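Local coordinates for protein RTX-adhesin (PDB 5IRB) that forms part of a giant calcium-binding RTX adhesin that binds its Antarctic bacterium to ice and diatoms, this piece being a row of beta-sandwich domains, at residues T108-T113 / G190-G195; A112-N117 / K167-G172; N117-D122 / S204-D209; D148-T153 / Y159-L164; V291-D296 / T301-G306. One frame throughout, in Å; residues are numbered along the deposited sequence.

Interaction 1: residues T108-T113 / G190-G195. With CA (calcium ion), chain I.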
# COMPACT_ATOMS: atom_id res chain seq x y z
N THR A 108 -7.07 -9.77 -22.05
CA THR A 108 -8.30 -9.76 -21.29
C THR A 108 -8.11 -9.43 -19.81
O THR A 108 -9.10 -9.26 -19.10
CB THR A 108 -8.97 -11.13 -21.38
OG1 THR A 108 -8.02 -12.12 -20.97
CG2 THR A 108 -9.42 -11.43 -22.83
N SER A 109 -6.87 -9.35 -19.35
CA SER A 109 -6.60 -8.77 -18.04
C SER A 109 -5.19 -8.19 -17.93
O SER A 109 -4.37 -8.34 -18.84
CB SER A 109 -6.81 -9.81 -16.94
OG SER A 109 -5.95 -10.91 -17.11
N SER A 110 -4.94 -7.52 -16.81
CA SER A 110 -3.64 -6.92 -16.54
C SER A 110 -3.38 -7.09 -15.05
O SER A 110 -4.29 -7.42 -14.29
CB SER A 110 -3.60 -5.44 -16.94
OG SER A 110 -3.42 -5.31 -18.34
N ARG A 111 -2.14 -6.92 -14.64
CA ARG A 111 -1.79 -7.15 -13.23
C ARG A 111 -1.29 -5.86 -12.62
O ARG A 111 -0.48 -5.15 -13.22
CB ARG A 111 -0.73 -8.23 -13.09
CG ARG A 111 -1.17 -9.59 -13.61
CD ARG A 111 0.05 -10.48 -13.89
NE ARG A 111 0.62 -10.88 -12.61
CZ ARG A 111 1.91 -11.06 -12.36
NH1 ARG A 111 2.83 -10.90 -13.32
NH2 ARG A 111 2.28 -11.42 -11.14
N ALA A 112 -1.77 -5.59 -11.42
CA ALA A 112 -1.38 -4.39 -10.69
C ALA A 112 -0.92 -4.80 -9.29
O ALA A 112 -1.56 -5.63 -8.64
CB ALA A 112 -2.53 -3.42 -10.59
N THR A 113 0.18 -4.22 -8.84
CA THR A 113 0.65 -4.49 -7.49
C THR A 113 0.65 -3.19 -6.68
O THR A 113 0.65 -2.09 -7.24
CB THR A 113 2.06 -5.09 -7.47
OG1 THR A 113 3.00 -4.19 -8.06
CG2 THR A 113 2.10 -6.46 -8.20
N GLY A 190 -7.64 0.76 -11.50
CA GLY A 190 -7.51 1.51 -12.72
C GLY A 190 -7.93 0.69 -13.92
O GLY A 190 -8.60 -0.32 -13.78
N GLN A 191 -7.47 1.09 -15.10
CA GLN A 191 -7.87 0.42 -16.33
C GLN A 191 -6.70 0.28 -17.29
O GLN A 191 -5.96 1.23 -17.48
CB GLN A 191 -8.98 1.23 -16.98
CG GLN A 191 -10.06 0.48 -17.65
CD GLN A 191 -11.14 1.42 -18.15
OE1 GLN A 191 -11.13 1.85 -19.30
NE2 GLN A 191 -12.06 1.77 -17.26
N ASP A 192 -6.52 -0.88 -17.91
CA ASP A 192 -5.38 -1.03 -18.79
C ASP A 192 -5.67 -0.43 -20.18
O ASP A 192 -6.78 0.05 -20.42
CB ASP A 192 -4.93 -2.51 -18.84
CG ASP A 192 -5.89 -3.43 -19.61
OD1 ASP A 192 -6.81 -2.98 -20.35
OD2 ASP A 192 -5.69 -4.67 -19.45
N SER A 193 -4.70 -0.45 -21.09
CA SER A 193 -4.89 0.20 -22.39
C SER A 193 -5.96 -0.47 -23.26
O SER A 193 -6.44 0.14 -24.22
CB SER A 193 -3.58 0.23 -23.19
OG SER A 193 -3.14 -1.09 -23.49
N ALA A 194 -6.30 -1.71 -22.95
CA ALA A 194 -7.38 -2.39 -23.67
C ALA A 194 -8.72 -2.18 -23.01
O ALA A 194 -9.73 -2.70 -23.48
CB ALA A 194 -7.08 -3.87 -23.80
N GLY A 195 -8.76 -1.44 -21.91
CA GLY A 195 -10.02 -1.17 -21.23
C GLY A 195 -10.37 -2.12 -20.09
O GLY A 195 -11.44 -2.01 -19.49
CA CA I . -5.11 3.28 -17.56
O HOH W 1 -5.95 3.26 -15.28
O HOH W 2 -3.77 2.63 -19.72
O HOH W 3 -7.25 4.45 -18.00
O HOH W 4 -3.71 4.89 -17.11
O HOH W 5 -3.25 2.03 -16.70

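Interaction 2: residues A112-N117 / K167-G172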
# COMPACT_ATOMS: atom_id res chain seq x y z
N ALA A 112 -1.77 -5.59 -11.42
CA ALA A 112 -1.38 -4.39 -10.69
C ALA A 112 -0.92 -4.80 -9.29
O ALA A 112 -1.56 -5.63 -8.64
CB ALA A 112 -2.53 -3.42 -10.59
N THR A 113 0.18 -4.22 -8.84
CA THR A 113 0.65 -4.49 -7.49
C THR A 113 0.65 -3.19 -6.68
O THR A 113 0.65 -2.09 -7.24
CB THR A 113 2.06 -5.09 -7.47
OG1 THR A 113 3.00 -4.19 -8.06
CG2 THR A 113 2.10 -6.46 -8.20
N ILE A 114 0.74 -3.32 -5.36
CA ILE A 114 0.84 -2.15 -4.46
C ILE A 114 1.61 -2.59 -3.22
O ILE A 114 1.46 -3.72 -2.75
CB ILE A 114 -0.55 -1.57 -4.11
CG1 ILE A 114 -0.42 -0.31 -3.23
CG2 ILE A 114 -1.43 -2.63 -3.48
CD1 ILE A 114 -1.69 0.53 -3.17
N ARG A 115 2.52 -1.74 -2.76
CA ARG A 115 3.12 -1.94 -1.44
C ARG A 115 2.91 -0.68 -0.58
O ARG A 115 2.76 0.44 -1.09
CB ARG A 115 4.62 -2.28 -1.57
CG ARG A 115 5.46 -1.13 -2.10
CD ARG A 115 6.89 -1.55 -2.43
NE ARG A 115 7.81 -0.40 -2.41
CZ ARG A 115 8.53 0.02 -3.45
NH1 ARG A 115 9.34 1.08 -3.30
NH2 ARG A 115 8.47 -0.59 -4.63
N VAL A 116 2.91 -0.89 0.74
CA VAL A 116 2.78 0.17 1.72
C VAL A 116 4.01 0.18 2.64
O VAL A 116 4.40 -0.86 3.18
CB VAL A 116 1.51 0.02 2.57
CG1 VAL A 116 1.39 1.16 3.59
CG2 VAL A 116 0.29 -0.01 1.66
N ASN A 117 4.64 1.35 2.74
CA ASN A 117 5.80 1.57 3.58
C ASN A 117 5.45 1.46 5.07
O ASN A 117 4.28 1.38 5.45
CB ASN A 117 6.39 2.96 3.30
CG ASN A 117 6.85 3.13 1.85
OD1 ASN A 117 7.50 2.26 1.28
ND2 ASN A 117 6.52 4.27 1.26
N LYS A 167 4.96 6.78 -9.79
CA LYS A 167 4.27 5.59 -9.27
C LYS A 167 4.31 5.45 -7.74
O LYS A 167 3.81 4.47 -7.19
CB LYS A 167 4.79 4.29 -9.91
CG LYS A 167 4.56 4.21 -11.45
CD LYS A 167 4.39 2.74 -11.82
CE LYS A 167 4.05 2.53 -13.27
NZ LYS A 167 3.99 1.07 -13.56
N THR A 168 4.86 6.44 -7.04
CA THR A 168 4.64 6.51 -5.61
C THR A 168 3.31 7.19 -5.31
O THR A 168 2.63 7.69 -6.22
CB THR A 168 5.76 7.27 -4.88
OG1 THR A 168 5.75 8.64 -5.29
CG2 THR A 168 7.12 6.64 -5.20
N TRP A 169 2.90 7.11 -4.04
CA TRP A 169 1.67 7.73 -3.59
C TRP A 169 1.84 8.00 -2.10
O TRP A 169 2.57 7.29 -1.43
CB TRP A 169 0.45 6.85 -3.85
CG TRP A 169 0.52 5.48 -3.27
CD1 TRP A 169 0.94 4.33 -3.90
CD2 TRP A 169 0.21 5.10 -1.94
NE1 TRP A 169 0.88 3.25 -3.04
CE2 TRP A 169 0.44 3.71 -1.80
CE3 TRP A 169 -0.26 5.81 -0.81
CZ2 TRP A 169 0.24 3.01 -0.61
CZ3 TRP A 169 -0.47 5.11 0.39
CH2 TRP A 169 -0.22 3.74 0.48
N SER A 170 1.15 9.01 -1.58
CA SER A 170 1.10 9.16 -0.13
C SER A 170 -0.15 9.91 0.24
O SER A 170 -0.70 10.66 -0.56
CB SER A 170 2.33 9.90 0.40
OG SER A 170 2.35 11.23 -0.09
N VAL A 171 -0.60 9.71 1.47
CA VAL A 171 -1.78 10.41 1.95
C VAL A 171 -1.69 10.57 3.48
O VAL A 171 -1.20 9.68 4.19
CB VAL A 171 -3.07 9.66 1.54
CG1 VAL A 171 -3.14 8.30 2.17
CG2 VAL A 171 -4.30 10.48 1.88
N GLY A 172 -2.11 11.74 3.96
CA GLY A 172 -2.11 12.04 5.38
C GLY A 172 -3.27 11.35 6.07
O GLY A 172 -4.41 11.46 5.65

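Interaction 3: residues N117-D122 / S204-D209. With CA (calcium ion), chain F; CA (calcium ion), chain D; CA (calcium ion), chain G.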
# COMPACT_ATOMS: atom_id res chain seq x y z
N ASN A 117 4.64 1.35 2.74
CA ASN A 117 5.80 1.57 3.58
C ASN A 117 5.45 1.46 5.07
O ASN A 117 4.28 1.38 5.45
CB ASN A 117 6.39 2.96 3.30
CG ASN A 117 6.85 3.13 1.85
OD1 ASN A 117 7.50 2.26 1.28
ND2 ASN A 117 6.52 4.27 1.26
N SER A 118 6.46 1.52 5.92
CA SER A 118 6.19 1.49 7.36
C SER A 118 5.35 2.70 7.81
O SER A 118 5.41 3.79 7.22
CB SER A 118 7.51 1.38 8.13
OG SER A 118 8.23 2.60 8.04
N ILE A 119 4.48 2.44 8.80
CA ILE A 119 3.67 3.46 9.50
C ILE A 119 4.53 4.23 10.51
O ILE A 119 4.78 3.74 11.60
CB ILE A 119 2.45 2.81 10.19
CG1 ILE A 119 1.64 1.96 9.20
CG2 ILE A 119 1.55 3.88 10.84
CD1 ILE A 119 1.19 2.68 7.90
N THR A 120 5.04 5.38 10.10
CA THR A 120 6.09 6.13 10.78
C THR A 120 7.39 5.32 10.71
O THR A 120 7.40 4.19 10.22
CB THR A 120 5.79 6.49 12.28
OG1 THR A 120 6.06 5.35 13.09
CG2 THR A 120 4.34 6.94 12.48
N SER A 121 8.47 5.91 11.21
CA SER A 121 9.81 5.38 11.04
C SER A 121 10.03 3.94 11.51
O SER A 121 10.78 3.21 10.89
CB SER A 121 10.78 6.27 11.84
OG SER A 121 11.77 6.80 10.98
N ASP A 122 9.38 3.54 12.60
CA ASP A 122 9.63 2.24 13.20
C ASP A 122 8.44 1.31 13.08
O ASP A 122 8.45 0.26 13.70
CB ASP A 122 9.97 2.37 14.70
CG ASP A 122 8.87 3.07 15.50
OD1 ASP A 122 7.86 3.50 14.89
OD2 ASP A 122 9.01 3.20 16.73
N SER A 204 -1.50 -3.68 5.05
CA SER A 204 -0.55 -2.97 5.89
C SER A 204 -0.85 -3.26 7.36
O SER A 204 -1.99 -3.15 7.82
CB SER A 204 -0.62 -1.47 5.62
OG SER A 204 0.35 -0.76 6.39
N THR A 205 0.18 -3.64 8.10
CA THR A 205 -0.00 -3.85 9.51
C THR A 205 1.04 -3.01 10.24
O THR A 205 2.15 -2.78 9.73
CB THR A 205 0.16 -5.30 9.91
OG1 THR A 205 1.52 -5.70 9.71
CG2 THR A 205 -0.79 -6.20 9.10
N HIS A 206 0.69 -2.59 11.45
CA HIS A 206 1.61 -1.88 12.32
C HIS A 206 1.24 -2.19 13.77
O HIS A 206 0.25 -2.88 14.02
CB HIS A 206 1.59 -0.38 12.04
CG HIS A 206 0.26 0.28 12.37
ND1 HIS A 206 -0.75 0.40 11.41
CD2 HIS A 206 -0.18 0.84 13.47
CE1 HIS A 206 -1.76 1.01 11.96
NE2 HIS A 206 -1.48 1.30 13.24
N THR A 207 2.04 -1.73 14.72
CA THR A 207 1.67 -1.93 16.12
C THR A 207 1.43 -0.58 16.78
O THR A 207 1.91 0.46 16.30
CB THR A 207 2.73 -2.74 16.90
OG1 THR A 207 3.97 -2.03 16.95
CG2 THR A 207 2.93 -4.09 16.21
N VAL A 208 0.66 -0.59 17.86
CA VAL A 208 0.33 0.63 18.55
C VAL A 208 0.87 0.54 19.98
O VAL A 208 0.57 -0.42 20.70
CB VAL A 208 -1.19 0.91 18.53
CG1 VAL A 208 -1.53 2.14 19.35
CG2 VAL A 208 -1.69 1.06 17.07
N ASP A 209 1.68 1.51 20.37
CA ASP A 209 2.29 1.57 21.71
C ASP A 209 2.25 3.02 22.18
O ASP A 209 3.10 3.82 21.79
CB ASP A 209 3.73 1.07 21.70
CG ASP A 209 4.32 0.94 23.12
OD1 ASP A 209 3.74 1.55 24.05
OD2 ASP A 209 5.36 0.25 23.28
CA CA F . 6.66 5.52 15.43
CA CA D . 5.36 0.95 25.73
CA CA G . 4.14 -2.17 8.53
O HOH W 6 3.01 -0.41 6.59
O HOH W 7 7.59 5.07 17.74
O HOH W 8 3.84 -0.39 26.33
O HOH W 9 6.48 0.65 27.97
O HOH W 10 6.95 -0.72 25.27
O HOH W 11 8.24 6.55 14.84

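Interaction 4: residues D148-T153 / Y159-L164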
# COMPACT_ATOMS: atom_id res chain seq x y z
N ASP A 148 -3.78 6.53 -11.21
CA ASP A 148 -4.69 5.55 -10.61
C ASP A 148 -5.12 5.94 -9.21
O ASP A 148 -4.41 6.66 -8.51
CB ASP A 148 -4.05 4.15 -10.56
CG ASP A 148 -3.98 3.47 -11.95
OD1 ASP A 148 -4.64 3.97 -12.88
OD2 ASP A 148 -3.27 2.44 -12.07
N THR A 149 -6.29 5.45 -8.80
CA THR A 149 -6.82 5.70 -7.47
C THR A 149 -6.24 4.74 -6.44
O THR A 149 -6.21 3.52 -6.66
CB THR A 149 -8.35 5.62 -7.47
OG1 THR A 149 -8.86 6.60 -8.37
CG2 THR A 149 -8.91 5.93 -6.10
N VAL A 150 -5.77 5.30 -5.33
CA VAL A 150 -5.32 4.52 -4.17
C VAL A 150 -6.28 4.76 -3.02
O VAL A 150 -6.56 5.91 -2.69
CB VAL A 150 -3.89 4.89 -3.77
CG1 VAL A 150 -3.49 4.23 -2.42
CG2 VAL A 150 -2.93 4.47 -4.88
N SER A 151 -6.82 3.69 -2.45
CA SER A 151 -7.76 3.86 -1.35
C SER A 151 -7.51 2.90 -0.18
O SER A 151 -6.87 1.85 -0.33
CB SER A 151 -9.19 3.73 -1.85
OG SER A 151 -9.43 2.45 -2.37
N MET A 152 -8.00 3.28 0.99
CA MET A 152 -7.83 2.50 2.20
C MET A 152 -8.88 2.97 3.18
O MET A 152 -9.24 4.15 3.17
CB MET A 152 -6.44 2.67 2.77
CG MET A 152 -6.12 4.11 3.14
SD MET A 152 -4.36 4.39 3.20
CE MET A 152 -4.07 4.69 1.46
N THR A 153 -9.40 2.06 4.00
CA THR A 153 -10.35 2.44 5.02
C THR A 153 -9.76 2.09 6.39
O THR A 153 -9.51 0.92 6.71
CB THR A 153 -11.70 1.73 4.84
OG1 THR A 153 -12.19 2.01 3.53
CG2 THR A 153 -12.70 2.23 5.86
N TYR A 159 -9.75 6.80 3.20
CA TYR A 159 -8.76 7.75 2.71
C TYR A 159 -8.45 7.44 1.26
O TYR A 159 -8.25 6.29 0.91
CB TYR A 159 -7.47 7.69 3.54
CG TYR A 159 -7.61 8.12 5.00
CD1 TYR A 159 -8.05 7.23 5.99
CD2 TYR A 159 -7.31 9.43 5.37
CE1 TYR A 159 -8.14 7.65 7.34
CE2 TYR A 159 -7.41 9.85 6.70
CZ TYR A 159 -7.82 8.95 7.67
OH TYR A 159 -7.92 9.40 8.96
N THR A 160 -8.38 8.48 0.43
CA THR A 160 -8.11 8.33 -1.00
C THR A 160 -6.95 9.19 -1.44
O THR A 160 -6.81 10.32 -0.99
CB THR A 160 -9.37 8.73 -1.80
OG1 THR A 160 -10.39 7.74 -1.60
CG2 THR A 160 -9.10 8.88 -3.28
N THR A 161 -6.17 8.71 -2.40
CA THR A 161 -5.21 9.56 -3.10
C THR A 161 -4.97 9.02 -4.52
O THR A 161 -5.72 8.16 -5.01
CB THR A 161 -3.87 9.68 -2.30
OG1 THR A 161 -3.04 10.69 -2.90
CG2 THR A 161 -3.12 8.39 -2.25
N VAL A 162 -3.99 9.58 -5.21
CA VAL A 162 -3.73 9.22 -6.59
C VAL A 162 -2.26 8.88 -6.81
O VAL A 162 -1.38 9.47 -6.18
CB VAL A 162 -4.18 10.35 -7.55
CG1 VAL A 162 -3.73 10.08 -8.97
CG2 VAL A 162 -5.70 10.50 -7.52
N VAL A 163 -2.00 7.92 -7.69
CA VAL A 163 -0.63 7.56 -8.01
C VAL A 163 0.07 8.72 -8.74
O VAL A 163 -0.42 9.20 -9.77
CB VAL A 163 -0.62 6.27 -8.84
CG1 VAL A 163 0.79 5.91 -9.27
CG2 VAL A 163 -1.35 5.13 -8.09
N LEU A 164 1.23 9.13 -8.23
CA LEU A 164 2.02 10.19 -8.86
C LEU A 164 2.77 9.69 -10.08
O LEU A 164 2.80 8.49 -10.34
CB LEU A 164 3.03 10.77 -7.86
CG LEU A 164 2.56 11.20 -6.48
CD1 LEU A 164 3.71 11.81 -5.75
CD2 LEU A 164 1.46 12.25 -6.64

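Interaction 5: residues V291-D296 / T301-G306. With CA (calcium ion), chain D.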
# COMPACT_ATOMS: atom_id res chain seq x y z
N VAL A 291 12.78 12.16 40.97
CA VAL A 291 12.00 11.83 39.77
C VAL A 291 12.88 11.26 38.67
O VAL A 291 13.86 11.88 38.27
CB VAL A 291 11.24 13.04 39.23
CG1 VAL A 291 10.39 12.65 37.99
CG2 VAL A 291 10.34 13.60 40.30
N VAL A 292 12.57 10.04 38.22
CA VAL A 292 13.32 9.42 37.13
C VAL A 292 12.52 9.50 35.82
O VAL A 292 11.33 9.19 35.79
CB VAL A 292 13.69 7.97 37.45
CG1 VAL A 292 14.31 7.27 36.23
CG2 VAL A 292 14.66 7.96 38.66
N THR A 293 13.17 10.00 34.78
CA THR A 293 12.56 10.14 33.46
C THR A 293 13.01 8.99 32.57
O THR A 293 14.21 8.82 32.33
CB THR A 293 12.89 11.48 32.80
OG1 THR A 293 12.29 12.54 33.56
CG2 THR A 293 12.33 11.53 31.35
N SER A 294 12.06 8.17 32.11
CA SER A 294 12.39 7.06 31.24
C SER A 294 11.65 7.10 29.90
O SER A 294 10.76 7.91 29.66
CB SER A 294 12.10 5.74 31.95
OG SER A 294 12.77 5.67 33.22
N SER A 295 12.03 6.20 29.01
CA SER A 295 11.36 6.07 27.73
C SER A 295 11.44 4.62 27.25
O SER A 295 12.35 3.89 27.64
CB SER A 295 11.97 7.07 26.74
OG SER A 295 13.30 6.70 26.49
N ASP A 296 10.45 4.20 26.47
CA ASP A 296 10.49 2.90 25.80
C ASP A 296 11.02 3.03 24.36
O ASP A 296 11.33 4.13 23.91
CB ASP A 296 9.11 2.20 25.88
CG ASP A 296 8.01 2.92 25.06
OD1 ASP A 296 8.32 3.86 24.29
OD2 ASP A 296 6.82 2.51 25.18
N THR A 301 7.47 8.58 26.83
CA THR A 301 8.22 8.90 28.06
C THR A 301 7.34 8.73 29.27
O THR A 301 6.12 8.77 29.17
CB THR A 301 8.75 10.34 28.03
OG1 THR A 301 7.65 11.24 27.86
CG2 THR A 301 9.71 10.50 26.84
N VAL A 302 7.98 8.55 30.43
CA VAL A 302 7.29 8.35 31.68
C VAL A 302 8.20 8.74 32.86
O VAL A 302 9.41 8.51 32.82
CB VAL A 302 6.80 6.89 31.85
CG1 VAL A 302 7.98 5.92 31.94
CG2 VAL A 302 5.84 6.75 33.06
N ASP A 303 7.60 9.40 33.85
CA ASP A 303 8.26 9.76 35.12
C ASP A 303 7.92 8.77 36.23
O ASP A 303 6.75 8.42 36.41
CB ASP A 303 7.85 11.18 35.54
CG ASP A 303 8.63 12.26 34.79
OD1 ASP A 303 9.59 11.91 34.07
OD2 ASP A 303 8.27 13.46 34.91
N THR A 304 8.95 8.33 36.97
CA THR A 304 8.77 7.49 38.14
C THR A 304 9.24 8.29 39.37
O THR A 304 10.33 8.88 39.37
CB THR A 304 9.58 6.17 38.04
OG1 THR A 304 9.23 5.46 36.86
CG2 THR A 304 9.31 5.29 39.26
N THR A 305 8.41 8.31 40.41
CA THR A 305 8.69 9.18 41.54
C THR A 305 8.90 8.38 42.83
O THR A 305 8.12 7.48 43.15
CB THR A 305 7.56 10.22 41.71
OG1 THR A 305 7.54 11.08 40.56
CG2 THR A 305 7.77 11.08 42.95
N GLY A 306 9.96 8.72 43.56
CA GLY A 306 10.16 8.27 44.93
C GLY A 306 10.26 9.48 45.86
O GLY A 306 10.81 10.52 45.50
CA CA D . 5.36 0.95 25.73
O HOH W 12 10.66 6.59 34.90
O HOH W 8 3.84 -0.39 26.33
O HOH W 9 6.48 0.65 27.97
O HOH W 10 6.95 -0.72 25.27

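Interaction 1: residues T108-T113 / G190-G195
Ser110 and Asp192 meet through a single short hydrogen bond, in which Ser110 OG donates to Asp192 OD2 at 2.6 Å. The hydroxyl uses the anti lone pair of the carboxylate oxygen, the one turned back over the aspartate's own methylene, and this explains why Ser110 OG also lies 3.2 Å from Asp192 CB. Both CB atoms point into the contact. On Ser110 the hydroxyl stands beside the backbone N (chi1 -79°), a short side chain whose hydroxyl can reach the carboxylate directly. With Asp192 CG between the backbone N and the carbonyl carbon (chi1 72°), the carboxylate folds over the turn and OD1 faces its amides. There it takes a weak bond from Ala194 N at 2.9 Å and a hydrogen bond from Asn196 N. These bonds belong to a type I turn from Asp192 to Gly195, closed by Gly195 N on Asp192 O at 2.9 Å, which links strands 183-191 and 197-208 of the middle beta sandwich. Gly195 has a positive phi of 95°, where a side chain would collide with the preceding carbonyl oxygen. The turn lies at the junction with the preceding domain, for Ala194 O accepts a hydrogen bond from Asn22 ND2. Just before it, Gln191 O binds a calcium ion at 2.2 Å beside five waters, and Gln191 N donates to one of these, water 1, at 2.7 Å.

Interaction 2: residues A112-N117 / K167-G172
Ile114 is the first residue of strand 112-116 to meet the indole of Trp169. Its side chain is extended at both torsions (chi1 -177°, chi2 164°), which together carry CD1 to 3.7 Å from Trp169 NE1, the two side chains crossing at about a right angle. A long, branched aliphatic group suits this buried place, since it can also reach Val186 and Val188 of the facing sheet. The CB of Arg115 points away, yet its backbone takes part: Arg115 O lies 3.6 Å from Trp169 CZ2. The two strands are the outer members of a three-stranded antiparallel sheet, one layer of the beta sandwich, with strand 133-142 between them; their axes are 9.2 Å apart, so the contact depends on the large indole reaching across the middle strand. Trp169 also touches Val150, Met152 and Val186 of the other layer, so one residue fills space between both sheets. Val116 comes next, its CG2 in the plane of the ring at the benzo edge, 3.8 Å from Trp169 CZ2 and 4.0 Å from Trp169 CH2.

Interaction 3: residues N117-D122 / S204-D209
The loop 117-122 passes strand 197-208 most closely where Ile119 and His206 bring their CA atoms to 6.4 Å, with no direct hydrogen bond between the two segments. This is the calcium-rich end of the middle beta sandwich, where the chain runs on toward the next domain. Ile119 points at its partner and lays CG2 over one face of the imidazole, a CH-pi contact 4.2 Å from the centroid of the His206 ring and 15° off the ring normal. Its other branch stands beside the backbone N (chi1 -53°), which sets CG1 3.6 Å from His206 ND1 and CD1 against Ser204 OG. A branched apolar residue can thus cover both neighbours of Thr205, while the far nitrogen of the imidazole, NE2, is hydrogen-bonded to Leu178 O. Water 6 bridges the two segments: it donates to Asn117 O, is hydrogen-bonded to the side chain at Ser204 OG (2.7 Å) and belongs, at the long distance of 2.9 Å, to the calcium ion held by Thr205 O and Asp123. A second calcium ion is gripped by Thr120 OG1 and Asp122 OD1, with Val124 and Glu129 completing the protein ligands. Thr120 OG1 is fixed further by donating to Ile119 O at 2.5 Å, in the carbonyl plane on a lone pair. Asp122 OD2 stays off the metal, and accepts instead from metal-bound water 7 at 2.6 Å.

Interaction 4: residues D148-T153 / Y159-L164
Val150 and Thr161 form a hydrogen-bonded antiparallel pair whose side chains lie side by side on the inner face of the hairpin, with Val150 CB 3.9 Å from Thr161 CG2. Thr161 presents this methyl because its hydroxyl is swung opposite the backbone N (chi1 -171°), where OG1 makes a weak hydrogen bond to Ser170 O. Val150 CG2, beside its own backbone N, meets Val163 CG2 at 3.6 Å, the two valines crossing at about a right angle. Met152 shares the face; its chain is bent at chi3 (84°), turning the methyl along the inner face toward Val150, while CG packs 3.8 Å from Tyr159 CB. The tyrosine meets the methionine side chain through this CB, while the phenol continues outward to hydrogen-bond through OH with Asp177 OD2 and Ser174 N. Beneath these side chains the strands are stitched by pairs such as Val150 N to Thr161 O, 2.9 Å and nearly straight at 174°, and Tyr159 N to Met152 O, 2.7 Å. The other face is sparser: Thr149 CG2 and Thr160 CG2 are 4.1 Å apart, and small polar Thr149, Ser151 and Thr160 suit its greater exposure, Val162 being the apolar exception. Strand 157-162 is an outermost strand of its five-stranded sheet, strand 149-154 pairs onward with strand 183-191, and in the opposing sheet Met152 touches Val171 of strand 168-174 and Val163 touches Val140 of strand 133-142.

Interaction 5: residues V291-D296 / T301-G306
Val292 and Thr304 pair tightly, each backbone N bonding to the other's O at 2.8 Å. Ser294 N to Val302 O is almost straight at 177°, whereas the return bond, Val302 N to Ser294 O, is longer at 3.0 Å and more bent at 150°. On the face carrying these four residues, water 12 is caught between the strands. It donates to Val292 O and to Ser294 OG, and is hydrogen-bonded to Thr304 OG1 at 2.7 Å, with both hydroxyls beside their backbone N atoms. Short hydroxyl residues suit this buried layer because each has a further polar partner, Ser294 OG in Asp252 and Thr304 OG1 in Gly215 N. The opposite face, with Val291, Thr293, Ser295, Thr301, Asp303 and Thr305, is more exposed, yet its side chains touch across the strands at several points. Thr293 OG1 donates to the adjacent Asp303 OD1 at 2.8 Å, reaching the syn side 29° out of the carboxylate plane. Val291 CG1 touches the carboxylate carbon, Asp303 CG, at 3.7 Å; looser is Ser295 CB, 4.1 Å from Thr301 CG2. Beyond the paired region Asp296 OD2 binds a calcium ion at 2.2 Å, shared with Asp209 and Ser211. The hairpin belongs to the sandwich of the third domain: strand 287-295 lies between strands 253-258 and 301-312, and Val292 and Thr304 pack on Val217 of strand 216-219.

Interactions 1 to 4 belong to one sandwich domain and interaction 5 to the next. Interactions 2 and 4, with centres about 8 Å apart, meet in its core, where Trp169 CZ3 lies 3.8 Å from Met152 CE. Interaction 3 adjoins interaction 2 through Asn117, which they share, and through Val116 CG1 against Ser204 OG at 3.6 Å. Interaction 1 sits at the other end of the domain, about 30 Å between centres from interaction 3. Interactions 3 and 5 join across the domain boundary: Asp209 OD2 and Asp296 OD2, 3.3 Å apart, ligate the same calcium ion, whose charge probably offsets theirs; the shared ion is consistent with a stiffened junction.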